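Local structure of beta-d-glucoside glucohydrolase (Hypocrea jecorina, 3ZZ1) at residues A[57-62]-A[108-113]. The protein probably hydrolyses terminal, non-reducing beta-D-glucosyl residues with release of beta-D-glucose, as a secreted family 3 glycosidase of cellulose breakdown. Residues are numbered along the deposited sequence; the frame is centred on the assembly and turned at random.
Sequences LCLQDG and VILGPV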
loop_
_atom_site.group_PDB
_atom_site.type_symbol
_atom_site.label_atom_id
_atom_site.label_comp_id
_atom_site.label_asym_id
_atom_site.label_seq_id
_atom_site.Cartn_x
_atom_site.Cartn_y
_atom_site.Cartn_z
ATOM N N LEU A 57 -5.401 -3.041 25.795
ATOM C CA LEU A 57 -5.469 -2.621 24.394
ATOM C C LEU A 57 -5.190 -3.817 23.492
ATOM O O LEU A 57 -4.225 -4.547 23.706
ATOM C CB LEU A 57 -4.489 -1.478 24.107
ATOM C CG LEU A 57 -4.722 -0.688 22.812
ATOM C CD1 LEU A 57 -5.888 0.291 22.953
ATOM C CD2 LEU A 57 -3.461 0.053 22.409
ATOM N N CYS A 58 -6.058 -4.029 22.507
ATOM C CA CYS A 58 -5.958 -5.197 21.641
ATOM C C CYS A 58 -5.500 -4.781 20.249
ATOM O O CYS A 58 -6.197 -4.038 19.547
ATOM C CB CYS A 58 -7.291 -5.949 21.593
ATOM S SG CYS A 58 -7.405 -7.212 20.295
ATOM N N LEU A 59 -4.317 -5.257 19.871
ATOM C CA LEU A 59 -3.703 -4.913 18.593
ATOM C C LEU A 59 -3.670 -6.136 17.686
ATOM O O LEU A 59 -3.251 -7.209 18.108
ATOM C CB LEU A 59 -2.286 -4.371 18.797
ATOM C CG LEU A 59 -2.141 -3.114 19.661
ATOM C CD1 LEU A 59 -1.883 -3.460 21.126
ATOM C CD2 LEU A 59 -1.022 -2.249 19.118
ATOM N N GLN A 60 -4.119 -5.962 16.443
ATOM C CA GLN A 60 -4.195 -7.066 15.487
ATOM C C GLN A 60 -3.751 -6.647 14.091
ATOM O O GLN A 60 -4.008 -5.524 13.656
ATOM C CB GLN A 60 -5.628 -7.604 15.413
ATOM C CG GLN A 60 -5.759 -9.037 14.882
ATOM C CD GLN A 60 -5.639 -10.096 15.974
ATOM O OE1 GLN A 60 -5.838 -11.284 15.724
ATOM N NE2 GLN A 60 -5.320 -9.668 17.182
ATOM N N ASP A 61 -3.085 -7.567 13.398
ATOM C CA ASP A 61 -2.831 -7.435 11.970
ATOM C C ASP A 61 -4.159 -7.576 11.215
ATOM O O ASP A 61 -5.109 -8.142 11.750
ATOM C CB ASP A 61 -1.842 -8.511 11.510
ATOM C CG ASP A 61 -0.415 -8.218 11.940
ATOM O OD1 ASP A 61 0.038 -7.060 11.776
ATOM O OD2 ASP A 61 0.259 -9.150 12.432
ATOM N N GLY A 62 -4.260 -7.032 10.003
ATOM C CA GLY A 62 -3.249 -6.182 9.392
ATOM C C GLY A 62 -3.860 -5.293 8.320
ATOM O O GLY A 62 -5.059 -5.004 8.358
ATOM N N VAL A 108 -6.827 -1.746 17.755
ATOM C CA VAL A 108 -5.802 -1.249 16.841
ATOM C C VAL A 108 -5.566 -2.227 15.697
ATOM O O VAL A 108 -5.287 -3.404 15.928
ATOM C CB VAL A 108 -4.444 -0.962 17.564
ATOM C CG1 VAL A 108 -3.555 -0.112 16.690
ATOM C CG2 VAL A 108 -4.658 -0.264 18.903
ATOM N N ILE A 109 -5.700 -1.730 14.468
ATOM C CA ILE A 109 -5.356 -2.504 13.276
ATOM C C ILE A 109 -3.981 -2.071 12.761
ATOM O O ILE A 109 -3.700 -0.871 12.618
ATOM C CB ILE A 109 -6.451 -2.412 12.168
ATOM C CG1 ILE A 109 -6.215 -3.468 11.076
ATOM C CG2 ILE A 109 -6.536 -1.009 11.572
ATOM C CD1 ILE A 109 -6.449 -4.904 11.536
ATOM N N LEU A 110 -3.124 -3.055 12.512
ATOM C CA LEU A 110 -1.724 -2.795 12.189
ATOM C C LEU A 110 -1.519 -2.555 10.693
ATOM O O LEU A 110 -1.035 -3.422 9.960
ATOM C CB LEU A 110 -0.833 -3.920 12.729
ATOM C CG LEU A 110 -0.937 -4.155 14.246
ATOM C CD1 LEU A 110 -0.082 -5.337 14.676
ATOM C CD2 LEU A 110 -0.561 -2.903 15.057
ATOM N N GLY A 111 -1.905 -1.356 10.268
ATOM C CA GLY A 111 -1.877 -0.928 8.869
ATOM C C GLY A 111 -2.613 0.402 8.788
ATOM O O GLY A 111 -3.225 0.817 9.770
ATOM N N PRO A 112 -2.586 1.076 7.625
ATOM C CA PRO A 112 -2.034 0.705 6.316
ATOM C C PRO A 112 -0.520 0.923 6.172
ATOM O O PRO A 112 0.124 1.442 7.084
ATOM C CB PRO A 112 -2.811 1.607 5.356
ATOM C CG PRO A 112 -3.122 2.830 6.168
ATOM C CD PRO A 112 -3.307 2.365 7.574
ATOM N N VAL A 113 0.029 0.529 5.024
ATOM C CA VAL A 113 1.479 0.507 4.815
ATOM C C VAL A 113 1.977 1.618 3.885
ATOM O O VAL A 113 1.604 1.665 2.709
ATOM C CB VAL A 113 1.946 -0.867 4.259
ATOM C CG1 VAL A 113 3.463 -0.876 4.013
ATOM C CG2 VAL A 113 1.554 -1.982 5.204
#
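With CG of Leu59 set opposite its carbonyl carbon (chi1 -60°) and CG2 of Val108 placed likewise, the two side chains lie side by side and point the same way, Leu59 CG settling 3.8 Å from Val108 CB. The same CG2 also receives Leu57, whose CD2 slants across to it at 3.7 Å. These three side chains form one apolar patch, extended by Leu110 CD2, 4.1 Å from Leu59 CD2; Tyr232 and Met234 of strand 232-235 close over it, as expected for the inside of a TIM-type barrel in this family's N-terminal domain. The backbone evidence is a parallel pairing. Val108 N donates to Cys58 O, Gln60 N to Val108 O at 2.9 Å with an N-H...O angle of 166°, and Leu110 N to Gln60 O. The 45 residues between the segments hold helices and no strand, which makes this a beta-alpha-beta crossover between adjacent strands. On the other face Ile109, its CG1 anti to the backbone N (chi1 -167°), lays CD1 3.3 Å from Gln60 O and packs outward on Ile148 of helix 134-150. Past the paired residues, the cis peptide Asp61-Gly62 sits beside the inverse gamma turn centred on Leu110. Asp61 OD1 lies 3.4 Å from both CB and CD1 of Leu110, while OD2 is in a salt bridge with Arg67. Were Leu110 cut back to an alanine, Leu59 CD2 and Met234 would each probably lose one apolar partner, and a gap would open beside Asp61 OD1. Leu110 O accepts from Lys158 NZ, whose ion pair with Asp61 OD1 is long and weak; with Arg67 holding OD2, the charged groups are thus set in place right beside an apolar patch.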